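Local coordinates for putative uncharacterized protein (Mycobacterium avium, PDB 2Z6V) that is probably a sulfotransferase, expected to move a sulfuryl group from a donor such as PAPS to an unknown acceptor, at residues D274-R287 with Y383-Q396. Residues are numbered along the deposited sequence; the frame is centred on the assembly and turned at random.
Sequences DPYKATGSLCNLWR and YRLDEYGLTVEALQ. With PLM (palmitic acid), chain C.
Y383 lies across the first turn of helix 275-285. Y276 CB sits over its ring face, 3.8 Å from the centroid. Y383 OH donates to the syn lone pair of D274 OD2 at 2.8 Å. D274 is also the N-cap: OD1 accepts from K277 N and, weakly, from Y276 N. E411 N is a second donor to OD2.

V392 CG1 covers one face of the Y276 ring, 3.6 Å from the centroid, and Y383 OH and L395 CB lie at its edge. Helix 275-285 follows strand 267-272 of the five-stranded parallel sheet, as in the P-loop-like sulfotransferase fold. Segment 383-396 packs on this helix and includes the first turn of helix 392-405, the last of the chain. G280 has no side chain, which lets L385 CD1 come to 3.7 Å from G280 CA.

Further along, C283 CB is centred over one face of Y388, 3.3 Å from the centroid; the neighbouring E387 CG lies over the opposite face, toward the rim. R287, extended from CG to NE, donates from NE to Y388 OH at 2.7 Å. R287 NH2 makes a salt bridge to E387 OE1 (2.9 Å), though the hydrogen bond within it is bent and weak.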
# COMPACT_ATOMS: atom_id res chain seq x y z
N ASP A 274 6.14 -17.62 -3.27
CA ASP A 274 7.44 -17.89 -3.87
C ASP A 274 8.19 -16.55 -3.95
O ASP A 274 7.77 -15.65 -4.67
CB ASP A 274 7.22 -18.46 -5.27
CG ASP A 274 8.50 -18.89 -5.94
OD1 ASP A 274 9.52 -18.18 -5.81
OD2 ASP A 274 8.46 -19.95 -6.62
N PRO A 275 9.29 -16.41 -3.21
CA PRO A 275 10.08 -15.16 -3.22
C PRO A 275 10.73 -14.80 -4.55
O PRO A 275 10.87 -13.62 -4.88
CB PRO A 275 11.10 -15.39 -2.12
CG PRO A 275 11.34 -16.88 -2.20
CD PRO A 275 9.93 -17.42 -2.35
N TYR A 276 11.14 -15.82 -5.31
CA TYR A 276 11.78 -15.59 -6.60
C TYR A 276 10.74 -15.02 -7.56
O TYR A 276 11.01 -14.08 -8.31
CB TYR A 276 12.34 -16.91 -7.15
CG TYR A 276 13.25 -17.63 -6.18
CD1 TYR A 276 14.38 -17.01 -5.65
CD2 TYR A 276 12.99 -18.95 -5.79
CE1 TYR A 276 15.22 -17.66 -4.76
CE2 TYR A 276 13.83 -19.62 -4.90
CZ TYR A 276 14.94 -18.97 -4.39
OH TYR A 276 15.79 -19.62 -3.54
N LYS A 277 9.54 -15.60 -7.52
CA LYS A 277 8.44 -15.16 -8.37
C LYS A 277 8.09 -13.71 -8.01
O LYS A 277 8.07 -12.83 -8.87
CB LYS A 277 7.23 -16.06 -8.13
CG LYS A 277 6.35 -16.30 -9.35
CD LYS A 277 5.67 -15.04 -9.84
CE LYS A 277 4.72 -15.36 -11.00
NZ LYS A 277 4.02 -14.14 -11.51
N ALA A 278 7.84 -13.48 -6.73
CA ALA A 278 7.48 -12.15 -6.26
C ALA A 278 8.51 -11.09 -6.64
O ALA A 278 8.14 -9.95 -6.90
CB ALA A 278 7.28 -12.17 -4.75
N THR A 279 9.78 -11.46 -6.68
CA THR A 279 10.84 -10.51 -7.01
C THR A 279 10.77 -10.05 -8.46
O THR A 279 10.89 -8.86 -8.76
CB THR A 279 12.22 -11.11 -6.73
OG1 THR A 279 12.38 -11.31 -5.32
CG2 THR A 279 13.33 -10.20 -7.24
N GLY A 280 10.58 -11.01 -9.36
CA GLY A 280 10.50 -10.68 -10.78
C GLY A 280 9.22 -9.92 -11.06
O GLY A 280 9.17 -9.07 -11.95
N SER A 281 8.18 -10.24 -10.30
CA SER A 281 6.89 -9.59 -10.44
C SER A 281 7.03 -8.14 -9.98
O SER A 281 6.37 -7.25 -10.53
CB SER A 281 5.83 -10.32 -9.62
OG SER A 281 4.56 -9.72 -9.78
N LEU A 282 7.88 -7.91 -8.99
CA LEU A 282 8.08 -6.55 -8.48
C LEU A 282 8.71 -5.69 -9.57
O LEU A 282 8.24 -4.59 -9.85
CB LEU A 282 8.98 -6.52 -7.24
CG LEU A 282 9.23 -5.11 -6.70
CD1 LEU A 282 7.89 -4.44 -6.40
CD2 LEU A 282 10.08 -5.14 -5.45
N CYS A 283 9.77 -6.21 -10.19
CA CYS A 283 10.47 -5.50 -11.26
C CYS A 283 9.54 -5.17 -12.41
O CYS A 283 9.65 -4.12 -13.05
CB CYS A 283 11.62 -6.36 -11.80
SG CYS A 283 12.98 -6.62 -10.65
N ASN A 284 8.62 -6.09 -12.68
CA ASN A 284 7.68 -5.91 -13.76
C ASN A 284 6.67 -4.83 -13.38
O ASN A 284 6.28 -4.00 -14.20
CB ASN A 284 6.98 -7.24 -14.07
CG ASN A 284 6.03 -7.13 -15.24
OD1 ASN A 284 6.40 -6.67 -16.32
ND2 ASN A 284 4.78 -7.57 -15.03
N LEU A 285 6.25 -4.85 -12.11
CA LEU A 285 5.28 -3.88 -11.62
C LEU A 285 5.77 -2.45 -11.85
O LEU A 285 4.98 -1.56 -12.17
CB LEU A 285 5.02 -4.09 -10.13
CG LEU A 285 3.93 -3.22 -9.48
CD1 LEU A 285 2.59 -3.61 -10.08
CD2 LEU A 285 3.91 -3.42 -7.98
N TRP A 286 7.07 -2.26 -11.68
CA TRP A 286 7.68 -0.94 -11.82
C TRP A 286 7.63 -0.34 -13.22
O TRP A 286 7.78 0.87 -13.40
CB TRP A 286 9.13 -0.97 -11.36
CG TRP A 286 9.33 -1.16 -9.90
CD1 TRP A 286 8.42 -0.91 -8.91
CD2 TRP A 286 10.53 -1.56 -9.25
NE1 TRP A 286 8.99 -1.15 -7.68
CE2 TRP A 286 10.29 -1.55 -7.86
CE3 TRP A 286 11.80 -1.94 -9.71
CZ2 TRP A 286 11.26 -1.89 -6.93
CZ3 TRP A 286 12.77 -2.28 -8.78
CH2 TRP A 286 12.49 -2.25 -7.40
N ARG A 287 7.44 -1.19 -14.23
CA ARG A 287 7.41 -0.70 -15.59
C ARG A 287 6.32 0.34 -15.84
O ARG A 287 6.57 1.34 -16.52
CB ARG A 287 7.29 -1.87 -16.55
CG ARG A 287 8.60 -2.63 -16.73
CD ARG A 287 8.40 -3.81 -17.65
NE ARG A 287 9.61 -4.61 -17.84
CZ ARG A 287 10.69 -4.22 -18.51
NH1 ARG A 287 10.72 -3.02 -19.09
NH2 ARG A 287 11.73 -5.03 -18.62
N TYR A 383 10.19 -18.29 -13.80
CA TYR A 383 10.14 -16.94 -13.27
C TYR A 383 10.86 -16.03 -14.25
O TYR A 383 10.32 -15.05 -14.76
CB TYR A 383 10.89 -16.82 -11.95
CG TYR A 383 10.81 -17.98 -10.99
CD1 TYR A 383 11.91 -18.82 -10.80
CD2 TYR A 383 9.70 -18.16 -10.18
CE1 TYR A 383 11.89 -19.80 -9.82
CE2 TYR A 383 9.67 -19.13 -9.20
CZ TYR A 383 10.77 -19.95 -9.02
OH TYR A 383 10.75 -20.89 -8.02
N ARG A 384 12.11 -16.40 -14.47
CA ARG A 384 13.03 -15.68 -15.33
C ARG A 384 13.14 -14.21 -14.99
O ARG A 384 12.32 -13.37 -15.37
CB ARG A 384 12.69 -15.93 -16.80
CG ARG A 384 13.51 -17.12 -17.34
CD ARG A 384 13.48 -18.32 -16.37
NE ARG A 384 14.81 -18.76 -15.92
CZ ARG A 384 15.59 -18.12 -15.05
NH1 ARG A 384 15.21 -16.98 -14.49
NH2 ARG A 384 16.77 -18.64 -14.71
N LEU A 385 14.19 -13.95 -14.23
CA LEU A 385 14.54 -12.64 -13.76
C LEU A 385 15.63 -12.14 -14.72
O LEU A 385 16.30 -11.13 -14.46
CB LEU A 385 15.08 -12.73 -12.33
CG LEU A 385 14.44 -13.66 -11.28
CD1 LEU A 385 12.94 -13.48 -11.25
CD2 LEU A 385 14.78 -15.10 -11.60
N ASP A 386 15.79 -12.86 -15.82
CA ASP A 386 16.77 -12.52 -16.85
C ASP A 386 16.50 -11.11 -17.33
O ASP A 386 17.40 -10.29 -17.47
CB ASP A 386 16.64 -13.46 -18.05
CG ASP A 386 17.01 -14.87 -17.72
OD1 ASP A 386 16.30 -15.79 -18.19
OD2 ASP A 386 18.01 -15.05 -16.99
N GLU A 387 15.23 -10.87 -17.60
CA GLU A 387 14.77 -9.58 -18.08
C GLU A 387 15.24 -8.46 -17.17
O GLU A 387 15.28 -7.30 -17.58
CB GLU A 387 13.24 -9.62 -18.17
CG GLU A 387 12.59 -8.38 -18.74
CD GLU A 387 11.09 -8.54 -18.89
OE1 GLU A 387 10.40 -7.54 -19.16
OE2 GLU A 387 10.60 -9.68 -18.76
N TYR A 388 15.63 -8.80 -15.94
CA TYR A 388 16.09 -7.81 -14.97
C TYR A 388 17.48 -8.08 -14.40
O TYR A 388 17.87 -7.49 -13.39
CB TYR A 388 15.07 -7.70 -13.85
CG TYR A 388 13.69 -7.39 -14.37
CD1 TYR A 388 13.37 -6.12 -14.84
CD2 TYR A 388 12.73 -8.39 -14.46
CE1 TYR A 388 12.12 -5.85 -15.39
CE2 TYR A 388 11.48 -8.13 -15.01
CZ TYR A 388 11.18 -6.86 -15.47
OH TYR A 388 9.94 -6.59 -16.02
N GLY A 389 18.22 -8.98 -15.04
CA GLY A 389 19.56 -9.29 -14.60
C GLY A 389 19.67 -10.11 -13.33
O GLY A 389 20.62 -9.94 -12.56
N LEU A 390 18.72 -11.02 -13.11
CA LEU A 390 18.75 -11.84 -11.91
C LEU A 390 18.68 -13.33 -12.22
O LEU A 390 18.38 -13.75 -13.34
CB LEU A 390 17.60 -11.48 -10.98
CG LEU A 390 17.55 -10.06 -10.40
CD1 LEU A 390 16.25 -9.86 -9.64
CD2 LEU A 390 18.75 -9.85 -9.49
N THR A 391 18.97 -14.14 -11.21
CA THR A 391 18.93 -15.58 -11.33
C THR A 391 18.50 -16.10 -9.97
O THR A 391 18.71 -15.42 -8.96
CB THR A 391 20.33 -16.15 -11.67
OG1 THR A 391 21.26 -15.78 -10.65
CG2 THR A 391 20.81 -15.62 -13.01
N VAL A 392 17.89 -17.28 -9.93
CA VAL A 392 17.47 -17.85 -8.66
C VAL A 392 18.69 -18.05 -7.78
O VAL A 392 18.62 -17.91 -6.56
CB VAL A 392 16.74 -19.19 -8.86
CG1 VAL A 392 16.43 -19.82 -7.51
CG2 VAL A 392 15.45 -18.98 -9.64
N GLU A 393 19.82 -18.37 -8.40
CA GLU A 393 21.06 -18.58 -7.65
C GLU A 393 21.50 -17.32 -6.92
O GLU A 393 22.07 -17.39 -5.83
CB GLU A 393 22.19 -19.04 -8.59
CG GLU A 393 21.99 -20.41 -9.23
CD GLU A 393 21.07 -20.39 -10.45
OE1 GLU A 393 19.85 -20.15 -10.28
OE2 GLU A 393 21.56 -20.62 -11.58
N ALA A 394 21.24 -16.16 -7.51
CA ALA A 394 21.63 -14.90 -6.90
C ALA A 394 20.69 -14.48 -5.77
O ALA A 394 21.10 -13.82 -4.82
CB ALA A 394 21.69 -13.81 -7.96
N LEU A 395 19.42 -14.87 -5.89
CA LEU A 395 18.43 -14.51 -4.89
C LEU A 395 18.40 -15.49 -3.72
O LEU A 395 18.01 -15.12 -2.61
CB LEU A 395 17.04 -14.45 -5.52
CG LEU A 395 16.71 -13.27 -6.44
CD1 LEU A 395 15.33 -13.45 -7.03
CD2 LEU A 395 16.80 -11.97 -5.67
N GLN A 396 18.82 -16.72 -3.98
CA GLN A 396 18.82 -17.77 -2.96
C GLN A 396 19.33 -17.32 -1.58
O GLN A 396 18.69 -17.58 -0.57
CB GLN A 396 19.61 -18.98 -3.46
CG GLN A 396 19.41 -20.25 -2.64
CD GLN A 396 20.28 -20.29 -1.39
OE1 GLN A 396 20.08 -21.13 -0.51
NE2 GLN A 396 21.27 -19.41 -1.33
C1 PLM C . 8.90 1.35 -5.25
O1 PLM C . 10.15 1.37 -5.26
O2 PLM C . 8.16 2.36 -5.24
C2 PLM C . 8.21 -0.01 -5.23
C3 PLM C . 8.81 -0.92 -4.16
C4 PLM C . 8.06 -2.25 -4.03
C5 PLM C . 6.59 -2.03 -3.64
C6 PLM C . 5.73 -1.66 -4.84
C7 PLM C . 4.36 -1.14 -4.38
C8 PLM C . 4.49 0.26 -3.78
C9 PLM C . 3.59 0.39 -2.55
CA PLM C . 2.16 -0.03 -2.85
CB PLM C . 1.39 -0.38 -1.57
CC PLM C . 2.15 -1.45 -0.79
CD PLM C . 3.30 -0.83 0.00
CE PLM C . 4.38 -1.86 0.37
CF PLM C . 5.05 -2.39 -0.90
CG PLM C . 6.23 -3.31 -0.57